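Local coordinates for PcyX_EBK42635 (Marine metagenome, PDB 5OWG), which probably catalyses the ferredoxin-dependent four-electron reduction of biliverdin to the phycobilin pigment phycoerythrobilin, at residues A[35-40]-A[47-52]; A[59-64]-A[224-229]; A[105-110]-A[170-175]. All blocks are in the same frame, centred on the assembly; numbering follows the deposited sequence.

Overall arrangement
After helix 14-28 the chain enters an antiparallel sheet. The connection from strand 30-32 to strand 47-53 folds back on the second of these strands, and contact 1 closes this short loop. Contact 2 opens next, on the adjacent strand 57-67. With 159 residues in between, it closes where helix 220-229 returns near the end of the modelled chain. Contact 3 falls within that long span and joins strand 104-110, at the far edge of the sheet, to helix 161-179. Contacts 1 and 2 touch, with centres about 7 Å apart. Contact 3 lies across the chain's centre, its own centre about 18 Å from that of contact 2.

Contact 1: A[35-40]-A[47-52]; sequences PGMERF and WVNRTW
Phe40 runs alongside Trp47. The Phe40 CB sits squarely over the six-membered ring of Trp47, 3.8 Å from its centroid, in a CH-pi contact. The ring itself meets the indole obliquely, Phe40 CD1 lying 3.4 Å from Trp47 CZ3, with the planes 55° apart. Phe40 O rests over the same indole, nearer the rim. That oxygen also accepts a hydrogen bond from the side chain of Asn49. Asn49 ND2 donates to Phe40 O over 2.9 Å, at an N-H...O angle of 157°. The acceptor lies close to the amide plane, while the donor is tilted out of the carbonyl plane. With CG beside its backbone N (chi1 -81°), Asn49 turns its amide toward Phe40. Asn49 ND2 lies above the indole plane, toward its rim. It is close to Trp47 NE1, but both are donors; Trp47 NE1 makes a weak hydrogen bond to Asp63 OD1. Asn49 OD1 accepts from His61 NE2, so both ends of the buried amide are used and its rotation is fixed. Met37 passes across Asn49, with Met37 SD 3.4 Å from Asn49 CB. Bends at chi2 and chi3 carry Met37 CE onward to meet Thr51 CG2 tip to tip at 4.0 Å. The Thr51 hydroxyl is bonded to Tyr32 O. On the loop itself, Gly36 O takes both Arg39 N and Arg39 NE, which ties the short 3-10 turn together. Trp47, Asn49 and Thr51 point toward the loop, whereas Val48 and Arg50 point away. This is the alternation of a beta strand, here with a loop and helix 220-229 laid on one face of the antiparallel sheet of a ferredoxin-dependent bilin reductase.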
loop_
_atom_site.group_PDB
_atom_site.type_symbol
_atom_site.label_atom_id
_atom_site.label_comp_id
_atom_site.label_asym_id
_atom_site.label_seq_id
_atom_site.Cartn_x
_atom_site.Cartn_y
_atom_site.Cartn_z
ATOM N N PRO A 35 -0.146 16.028 1.078
ATOM C CA PRO A 35 -0.809 17.033 0.237
ATOM C C PRO A 35 -1.585 16.389 -0.904
ATOM O O PRO A 35 -1.070 15.530 -1.624
ATOM C CB PRO A 35 0.357 17.882 -0.282
ATOM C CG PRO A 35 1.433 17.705 0.717
ATOM C CD PRO A 35 1.292 16.309 1.239
ATOM N N GLY A 36 -2.837 16.819 -1.070
ATOM C CA GLY A 36 -3.697 16.345 -2.127
ATOM C C GLY A 36 -4.635 15.224 -1.720
ATOM O O GLY A 36 -5.695 15.061 -2.339
ATOM N N MET A 37 -4.275 14.450 -0.693
ATOM C CA MET A 37 -5.069 13.283 -0.327
ATOM C C MET A 37 -6.429 13.658 0.245
ATOM O O MET A 37 -7.348 12.832 0.207
ATOM C CB MET A 37 -4.312 12.424 0.685
ATOM C CG MET A 37 -4.857 11.007 0.808
ATOM S SD MET A 37 -4.474 10.003 -0.637
ATOM C CE MET A 37 -2.714 9.740 -0.420
ATOM N N GLU A 38 -6.585 14.876 0.774
ATOM C CA GLU A 38 -7.884 15.284 1.296
ATOM C C GLU A 38 -8.975 15.177 0.241
ATOM O O GLU A 38 -10.157 15.087 0.592
ATOM C CB GLU A 38 -7.816 16.715 1.842
ATOM C CG GLU A 38 -7.738 17.817 0.786
ATOM C CD GLU A 38 -6.432 17.810 0.016
ATOM O OE1 GLU A 38 -5.434 17.270 0.539
ATOM O OE2 GLU A 38 -6.400 18.345 -1.112
ATOM N N ARG A 39 -8.607 15.183 -1.041
ATOM C CA ARG A 39 -9.579 15.040 -2.116
ATOM C C ARG A 39 -10.090 13.613 -2.259
ATOM O O ARG A 39 -10.984 13.376 -3.077
ATOM C CB ARG A 39 -8.961 15.484 -3.444
ATOM C CG ARG A 39 -8.321 16.862 -3.415
ATOM C CD ARG A 39 -7.505 17.113 -4.672
ATOM N NE ARG A 39 -6.382 16.185 -4.794
ATOM C CZ ARG A 39 -5.616 16.069 -5.874
ATOM N NH1 ARG A 39 -5.846 16.820 -6.944
ATOM N NH2 ARG A 39 -4.616 15.197 -5.889
ATOM N N PHE A 40 -9.543 12.659 -1.496
ATOM C CA PHE A 40 -9.883 11.251 -1.667
ATOM C C PHE A 40 -10.259 10.580 -0.350
ATOM O O PHE A 40 -10.193 9.350 -0.248
ATOM C CB PHE A 40 -8.725 10.506 -2.332
ATOM C CG PHE A 40 -8.171 11.213 -3.533
ATOM C CD1 PHE A 40 -8.976 11.471 -4.631
ATOM C CD2 PHE A 40 -6.849 11.626 -3.565
ATOM C CE1 PHE A 40 -8.474 12.126 -5.738
ATOM C CE2 PHE A 40 -6.340 12.281 -4.672
ATOM C CZ PHE A 40 -7.153 12.532 -5.758
ATOM N N TRP A 47 -14.583 6.107 0.632
ATOM C CA TRP A 47 -13.176 6.208 0.268
ATOM C C TRP A 47 -12.396 6.733 1.466
ATOM O O TRP A 47 -12.669 7.835 1.955
ATOM C CB TRP A 47 -12.998 7.134 -0.936
ATOM C CG TRP A 47 -11.842 6.797 -1.843
ATOM C CD1 TRP A 47 -10.948 5.773 -1.702
ATOM C CD2 TRP A 47 -11.465 7.494 -3.039
ATOM N NE1 TRP A 47 -10.042 5.788 -2.737
ATOM C CE2 TRP A 47 -10.336 6.837 -3.569
ATOM C CE3 TRP A 47 -11.973 8.610 -3.712
ATOM C CZ2 TRP A 47 -9.707 7.259 -4.738
ATOM C CZ3 TRP A 47 -11.348 9.027 -4.874
ATOM C CH2 TRP A 47 -10.227 8.352 -5.374
ATOM N N VAL A 48 -11.436 5.943 1.940
ATOM C CA VAL A 48 -10.538 6.345 3.014
ATOM C C VAL A 48 -9.110 6.154 2.528
ATOM O O VAL A 48 -8.766 5.089 2.004
ATOM C CB VAL A 48 -10.784 5.541 4.305
ATOM C CG1 VAL A 48 -9.785 5.934 5.384
ATOM C CG2 VAL A 48 -12.204 5.756 4.802
ATOM N N ASN A 49 -8.284 7.182 2.703
ATOM C CA ASN A 49 -6.884 7.133 2.302
ATOM C C ASN A 49 -6.048 7.720 3.426
ATOM O O ASN A 49 -6.268 8.866 3.831
ATOM C CB ASN A 49 -6.650 7.894 0.992
ATOM C CG ASN A 49 -7.014 7.075 -0.231
ATOM O OD1 ASN A 49 -6.213 6.272 -0.710
ATOM N ND2 ASN A 49 -8.222 7.275 -0.745
ATOM N N ARG A 50 -5.094 6.939 3.926
ATOM C CA ARG A 50 -4.301 7.318 5.084
ATOM C C ARG A 50 -2.844 6.972 4.825
ATOM O O ARG A 50 -2.547 5.935 4.226
ATOM C CB ARG A 50 -4.803 6.599 6.338
ATOM C CG ARG A 50 -6.234 6.954 6.702
ATOM C CD ARG A 50 -6.740 6.103 7.848
ATOM N NE ARG A 50 -6.074 6.429 9.104
ATOM C CZ ARG A 50 -6.207 5.728 10.226
ATOM N NH1 ARG A 50 -6.978 4.650 10.253
ATOM N NH2 ARG A 50 -5.562 6.103 11.321
ATOM N N THR A 51 -1.939 7.837 5.279
ATOM C CA THR A 51 -0.518 7.648 5.034
ATOM C C THR A 51 0.271 7.796 6.326
ATOM O O THR A 51 -0.027 8.665 7.151
ATOM C CB THR A 51 0.004 8.644 3.990
ATOM O OG1 THR A 51 -0.323 9.981 4.391
ATOM C CG2 THR A 51 -0.608 8.352 2.624
ATOM N N TRP A 52 1.275 6.933 6.495
ATOM C CA TRP A 52 2.205 7.000 7.611
ATOM C C TRP A 52 3.628 7.047 7.071
ATOM O O TRP A 52 3.881 6.745 5.901
ATOM C CB TRP A 52 2.084 5.790 8.557
ATOM C CG TRP A 52 0.746 5.582 9.210
ATOM C CD1 TRP A 52 0.438 5.773 10.528
ATOM C CD2 TRP A 52 -0.453 5.111 8.585
ATOM N NE1 TRP A 52 -0.878 5.456 10.759
ATOM C CE2 TRP A 52 -1.449 5.049 9.582
ATOM C CE3 TRP A 52 -0.784 4.741 7.278
ATOM C CZ2 TRP A 52 -2.751 4.634 9.311
ATOM C CZ3 TRP A 52 -2.078 4.329 7.012
ATOM C CH2 TRP A 52 -3.045 4.279 8.024
#

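Contact 2: A[59-64]-A[224-229]; sequences RAHLDV and KLFCSD
His61 and Asp63 on the strand and Phe226 on the helix all place CG opposite the backbone N, with chi1 of 176°, 166° and 176°. Each side chain therefore stands well out from its backbone, and they meet midway between sheet and helix. Helix 220-229 covers one face of the central antiparallel sheet, and helix 14-28 touches the other, where Leu62 packs on Ile22. This is consistent with the alpha/beta/alpha sandwich of ferredoxin-dependent bilin reductases. The backbones stay far apart: even the nearest pair, Asp63 CA and Phe226 CA, is separated by 10.6 Å. One phenylalanine ring spans this gap. Its tip reaches two strand residues that are two positions apart and so point to the same side.

The His61 edge faces the end of the Phe226 ring. Neither ring lies over the face of the other. Asp63 meets the same tip obliquely, through one carboxylate oxygen. The polar atoms of His61 and Asp63 are bonded elsewhere: His61 NE2 to Asn49 OD1 and, weakly, Asp63 OD1 to Trp47 NE1. Phe226 also meets the rings of Phe40 and Trp47, the former edge-to-face, so it sits in a cluster of aromatic rings between helix and sheet. No hydrogen bond joins the two segments. The closest approaches are both to one carbon, Phe226 CZ, which lies 3.7 Å from His61 CE1 and 3.8 Å from Asp63 OD2.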
loop_
_atom_site.group_PDB
_atom_site.type_symbol
_atom_site.label_atom_id
_atom_site.label_comp_id
_atom_site.label_asym_id
_atom_site.label_seq_id
_atom_site.Cartn_x
_atom_site.Cartn_y
_atom_site.Cartn_z
ATOM N N ARG A 59 7.101 6.399 2.990
ATOM C CA ARG A 59 5.674 6.431 2.692
ATOM C C ARG A 59 5.041 5.067 2.921
ATOM O O ARG A 59 5.528 4.050 2.415
ATOM C CB ARG A 59 5.430 6.892 1.252
ATOM C CG ARG A 59 3.962 7.090 0.922
ATOM C CD ARG A 59 3.775 7.756 -0.431
ATOM N NE ARG A 59 2.382 8.131 -0.671
ATOM C CZ ARG A 59 1.485 7.369 -1.293
ATOM N NH1 ARG A 59 1.820 6.171 -1.757
ATOM N NH2 ARG A 59 0.246 7.809 -1.456
ATOM N N ALA A 60 3.954 5.064 3.689
ATOM C CA ALA A 60 3.105 3.895 3.891
ATOM C C ALA A 60 1.668 4.349 3.695
ATOM O O ALA A 60 1.199 5.234 4.416
ATOM C CB ALA A 60 3.301 3.298 5.286
ATOM N N HIS A 61 0.970 3.748 2.733
ATOM C CA HIS A 61 -0.295 4.280 2.237
ATOM C C HIS A 61 -1.363 3.202 2.305
ATOM O O HIS A 61 -1.203 2.131 1.711
ATOM C CB HIS A 61 -0.129 4.788 0.801
ATOM C CG HIS A 61 -1.397 5.276 0.172
ATOM N ND1 HIS A 61 -1.579 5.315 -1.192
ATOM C CD2 HIS A 61 -2.539 5.756 0.719
ATOM C CE1 HIS A 61 -2.782 5.792 -1.462
ATOM N NE2 HIS A 61 -3.385 6.068 -0.319
ATOM N N LEU A 62 -2.452 3.488 3.016
ATOM C CA LEU A 62 -3.591 2.583 3.123
ATOM C C LEU A 62 -4.768 3.190 2.375
ATOM O O LEU A 62 -5.268 4.255 2.754
ATOM C CB LEU A 62 -3.960 2.325 4.584
ATOM C CG LEU A 62 -5.167 1.405 4.803
ATOM C CD1 LEU A 62 -4.842 -0.024 4.386
ATOM C CD2 LEU A 62 -5.635 1.455 6.249
ATOM N N ASP A 63 -5.210 2.507 1.321
ATOM C CA ASP A 63 -6.329 2.942 0.497
ATOM C C ASP A 63 -7.441 1.908 0.609
ATOM O O ASP A 63 -7.266 0.760 0.187
ATOM C CB ASP A 63 -5.895 3.114 -0.959
ATOM C CG ASP A 63 -7.068 3.235 -1.908
ATOM O OD1 ASP A 63 -8.108 3.795 -1.503
ATOM O OD2 ASP A 63 -6.954 2.757 -3.056
ATOM N N VAL A 64 -8.578 2.316 1.171
ATOM C CA VAL A 64 -9.702 1.421 1.424
ATOM C C VAL A 64 -10.951 2.018 0.793
ATOM O O VAL A 64 -11.268 3.191 1.025
ATOM C CB VAL A 64 -9.924 1.190 2.932
ATOM C CG1 VAL A 64 -11.100 0.243 3.176
ATOM C CG2 VAL A 64 -8.664 0.643 3.574
ATOM N N LYS A 224 -8.364 9.549 -12.246
ATOM C CA LYS A 224 -7.164 10.068 -12.895
ATOM C C LYS A 224 -6.384 10.985 -11.961
ATOM O O LYS A 224 -5.149 11.020 -12.011
ATOM C CB LYS A 224 -7.537 10.802 -14.186
ATOM C CG LYS A 224 -6.424 11.676 -14.763
ATOM C CD LYS A 224 -5.148 10.902 -15.054
ATOM C CE LYS A 224 -3.980 11.853 -15.280
ATOM N NZ LYS A 224 -2.690 11.142 -15.506
ATOM N N LEU A 225 -7.086 11.733 -11.110
ATOM C CA LEU A 225 -6.421 12.568 -10.114
ATOM C C LEU A 225 -5.664 11.711 -9.103
ATOM O O LEU A 225 -4.482 11.950 -8.826
ATOM C CB LEU A 225 -7.459 13.444 -9.411
ATOM C CG LEU A 225 -7.179 14.926 -9.161
ATOM C CD1 LEU A 225 -6.799 15.660 -10.431
ATOM C CD2 LEU A 225 -8.419 15.557 -8.555
ATOM N N PHE A 226 -6.336 10.700 -8.547
ATOM C CA PHE A 226 -5.734 9.852 -7.520
ATOM C C PHE A 226 -4.588 9.014 -8.085
ATOM O O PHE A 226 -3.505 8.945 -7.492
ATOM C CB PHE A 226 -6.817 8.959 -6.914
ATOM C CG PHE A 226 -6.310 7.972 -5.904
ATOM C CD1 PHE A 226 -6.052 8.362 -4.602
ATOM C CD2 PHE A 226 -6.119 6.645 -6.252
ATOM C CE1 PHE A 226 -5.596 7.449 -3.669
ATOM C CE2 PHE A 226 -5.665 5.729 -5.324
ATOM C CZ PHE A 226 -5.403 6.131 -4.031
ATOM N N CYS A 227 -4.810 8.366 -9.231
ATOM C CA CYS A 227 -3.813 7.448 -9.773
ATOM C C CYS A 227 -2.504 8.150 -10.115
ATOM O O CYS A 227 -1.439 7.522 -10.085
ATOM C CB CYS A 227 -4.369 6.746 -11.014
ATOM S SG CYS A 227 -5.634 5.507 -10.660
ATOM N N SER A 228 -2.554 9.442 -10.440
ATOM C CA SER A 228 -1.369 10.148 -10.914
ATOM C C SER A 228 -0.619 10.885 -9.812
ATOM O O SER A 228 0.600 11.057 -9.918
ATOM C CB SER A 228 -1.762 11.151 -12.004
ATOM O OG SER A 228 -2.632 12.146 -11.495
ATOM N N ASP A 229 -1.308 11.325 -8.756
ATOM C CA ASP A 229 -0.722 12.229 -7.776
ATOM C C ASP A 229 -0.612 11.660 -6.369
ATOM O O ASP A 229 0.270 12.096 -5.622
ATOM C CB ASP A 229 -1.540 13.528 -7.699
ATOM C CG ASP A 229 -1.613 14.247 -9.026
ATOM O OD1 ASP A 229 -0.966 13.791 -9.992
ATOM O OD2 ASP A 229 -2.321 15.271 -9.104
#

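Contact 3: A[105-110]-A[170-175]; sequences AFHDFS and VSNLNN
Asn172 is the helix residue that meets both His107 and Phe109 of the edge strand. Its amide nitrogen comes up obliquely to the imidazole, with Asn172 ND2 3.4 Å from His107 CE1. Asn172 CB lies 3.9 Å from the same carbon, His107 CE1. The ring and amide planes are 60° apart, so the two flat groups do not stack. Phe109 uses a different part of the residue. Its tip carbon, Phe109 CZ, points at the backbone, and Asn172 O lies at the ring's edge, in its plane, 3.4 Å from that carbon. Phe109 CZ also lies 4.1 Å from Asn172 CB.

His107 is extended, with CG opposite the backbone N (chi1 180°), and this carries its ring out from the strand to the Asn172 side chain. His107 and Phe109 both point toward helix 161-179, as residues two apart on a strand do.

The next shell is largely aromatic. Tyr91, on the neighbouring strand 90-96, meets the His107 ring edge-to-face. Tyr176, one turn further along the helix, does the same with Phe109. Leu173, next to Asn172, packs on Tyr91 and on Val24 of helix 14-28, which seats the helix against the sheet. Within the helix, Ser171 O takes both Asn175 N and Asn175 ND2. The contact thus joins the outermost strand 104-110 of the antiparallel sheet to helix 161-179, which also packs on helix 14-28.

No hydrogen bond crosses between strand and helix. The join rests on van der Waals contact and on the meeting of a ring edge with a peptide oxygen. Aromatic C-H edges carry slight positive charge, so the approach of Phe109 CZ to Asn172 O is probably mildly favourable.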
loop_
_atom_site.group_PDB
_atom_site.type_symbol
_atom_site.label_atom_id
_atom_site.label_comp_id
_atom_site.label_asym_id
_atom_site.label_seq_id
_atom_site.Cartn_x
_atom_site.Cartn_y
_atom_site.Cartn_z
ATOM N N ALA A 105 -6.248 -10.836 -5.580
ATOM C CA ALA A 105 -5.372 -10.798 -4.418
ATOM C C ALA A 105 -3.932 -10.714 -4.901
ATOM O O ALA A 105 -3.536 -11.465 -5.797
ATOM C CB ALA A 105 -5.565 -12.033 -3.532
ATOM N N PHE A 106 -3.158 -9.805 -4.311
ATOM C CA PHE A 106 -1.763 -9.620 -4.680
ATOM C C PHE A 106 -0.955 -9.258 -3.445
ATOM O O PHE A 106 -1.432 -8.516 -2.581
ATOM C CB PHE A 106 -1.612 -8.525 -5.743
ATOM C CG PHE A 106 -0.192 -8.113 -5.990
ATOM C CD1 PHE A 106 0.628 -8.867 -6.811
ATOM C CD2 PHE A 106 0.324 -6.967 -5.403
ATOM C CE1 PHE A 106 1.938 -8.490 -7.042
ATOM C CE2 PHE A 106 1.633 -6.585 -5.631
ATOM C CZ PHE A 106 2.441 -7.348 -6.452
ATOM N N HIS A 107 0.266 -9.783 -3.368
ATOM C CA HIS A 107 1.143 -9.487 -2.245
ATOM C C HIS A 107 2.539 -10.016 -2.534
ATOM O O HIS A 107 2.693 -11.152 -2.988
ATOM C CB HIS A 107 0.611 -10.096 -0.941
ATOM C CG HIS A 107 1.479 -9.822 0.250
ATOM N ND1 HIS A 107 2.610 -10.558 0.531
ATOM C CD2 HIS A 107 1.380 -8.896 1.233
ATOM C CE1 HIS A 107 3.171 -10.096 1.634
ATOM N NE2 HIS A 107 2.444 -9.087 2.080
ATOM N N ASP A 108 3.546 -9.188 -2.260
ATOM C CA ASP A 108 4.943 -9.604 -2.325
ATOM C C ASP A 108 5.803 -8.432 -1.868
ATOM O O ASP A 108 5.319 -7.310 -1.688
ATOM C CB ASP A 108 5.368 -10.047 -3.726
ATOM C CG ASP A 108 5.666 -8.876 -4.641
ATOM O OD1 ASP A 108 4.874 -7.912 -4.654
ATOM O OD2 ASP A 108 6.700 -8.917 -5.341
ATOM N N PHE A 109 7.093 -8.713 -1.676
ATOM C CA PHE A 109 8.090 -7.679 -1.397
ATOM C C PHE A 109 8.847 -7.417 -2.696
ATOM O O PHE A 109 9.921 -7.962 -2.949
ATOM C CB PHE A 109 9.033 -8.107 -0.274
ATOM C CG PHE A 109 8.382 -8.208 1.081
ATOM C CD1 PHE A 109 7.017 -8.035 1.242
ATOM C CD2 PHE A 109 9.152 -8.470 2.203
ATOM C CE1 PHE A 109 6.435 -8.131 2.493
ATOM C CE2 PHE A 109 8.577 -8.563 3.454
ATOM C CZ PHE A 109 7.217 -8.393 3.600
ATOM N N SER A 110 8.266 -6.565 -3.532
ATOM C CA SER A 110 8.845 -6.299 -4.840
ATOM C C SER A 110 10.217 -5.648 -4.676
ATOM O O SER A 110 10.341 -4.653 -3.950
ATOM C CB SER A 110 7.920 -5.395 -5.652
ATOM O OG SER A 110 6.632 -5.974 -5.777
ATOM N N VAL A 170 -0.717 -9.514 7.504
ATOM C CA VAL A 170 -0.587 -8.806 8.773
ATOM C C VAL A 170 0.747 -9.139 9.428
ATOM O O VAL A 170 1.429 -8.257 9.962
ATOM C CB VAL A 170 -1.784 -9.142 9.687
ATOM C CG1 VAL A 170 -1.386 -9.163 11.166
ATOM C CG2 VAL A 170 -2.908 -8.139 9.462
ATOM N N SER A 171 1.150 -10.410 9.382
ATOM C CA SER A 171 2.414 -10.809 9.990
ATOM C C SER A 171 3.601 -10.456 9.105
ATOM O O SER A 171 4.694 -10.189 9.618
ATOM C CB SER A 171 2.408 -12.310 10.287
ATOM O OG SER A 171 1.316 -12.659 11.123
ATOM N N ASN A 172 3.409 -10.447 7.783
ATOM C CA ASN A 172 4.472 -10.018 6.881
ATOM C C ASN A 172 4.703 -8.516 6.980
ATOM O O ASN A 172 5.811 -8.040 6.704
ATOM C CB ASN A 172 4.132 -10.419 5.444
ATOM C CG ASN A 172 4.088 -11.924 5.249
ATOM O OD1 ASN A 172 4.007 -12.684 6.214
ATOM N ND2 ASN A 172 4.140 -12.361 3.996
ATOM N N LEU A 173 3.677 -7.761 7.372
ATOM C CA LEU A 173 3.834 -6.327 7.590
ATOM C C LEU A 173 4.664 -6.057 8.839
ATOM O O LEU A 173 5.695 -5.376 8.783
ATOM C CB LEU A 173 2.457 -5.668 7.705
ATOM C CG LEU A 173 2.430 -4.175 8.039
ATOM C CD1 LEU A 173 3.104 -3.355 6.949
ATOM C CD2 LEU A 173 0.997 -3.720 8.248
ATOM N N ASN A 174 4.218 -6.582 9.985
ATOM C CA ASN A 174 4.957 -6.408 11.231
ATOM C C ASN A 174 6.425 -6.774 11.057
ATOM O O ASN A 174 7.309 -6.131 11.635
ATOM C CB ASN A 174 4.323 -7.259 12.336
ATOM C CG ASN A 174 4.101 -6.486 13.621
ATOM O OD1 ASN A 174 4.738 -5.461 13.867
ATOM N ND2 ASN A 174 3.194 -6.983 14.456
ATOM N N ASN A 175 6.706 -7.806 10.258
ATOM C CA ASN A 175 8.085 -8.210 10.013
ATOM C C ASN A 175 8.778 -7.314 8.993
ATOM O O ASN A 175 10.001 -7.147 9.060
ATOM C CB ASN A 175 8.129 -9.666 9.549
ATOM C CG ASN A 175 8.150 -10.641 10.706
ATOM O OD1 ASN A 175 9.212 -10.963 11.232
ATOM N ND2 ASN A 175 6.976 -11.112 11.112
#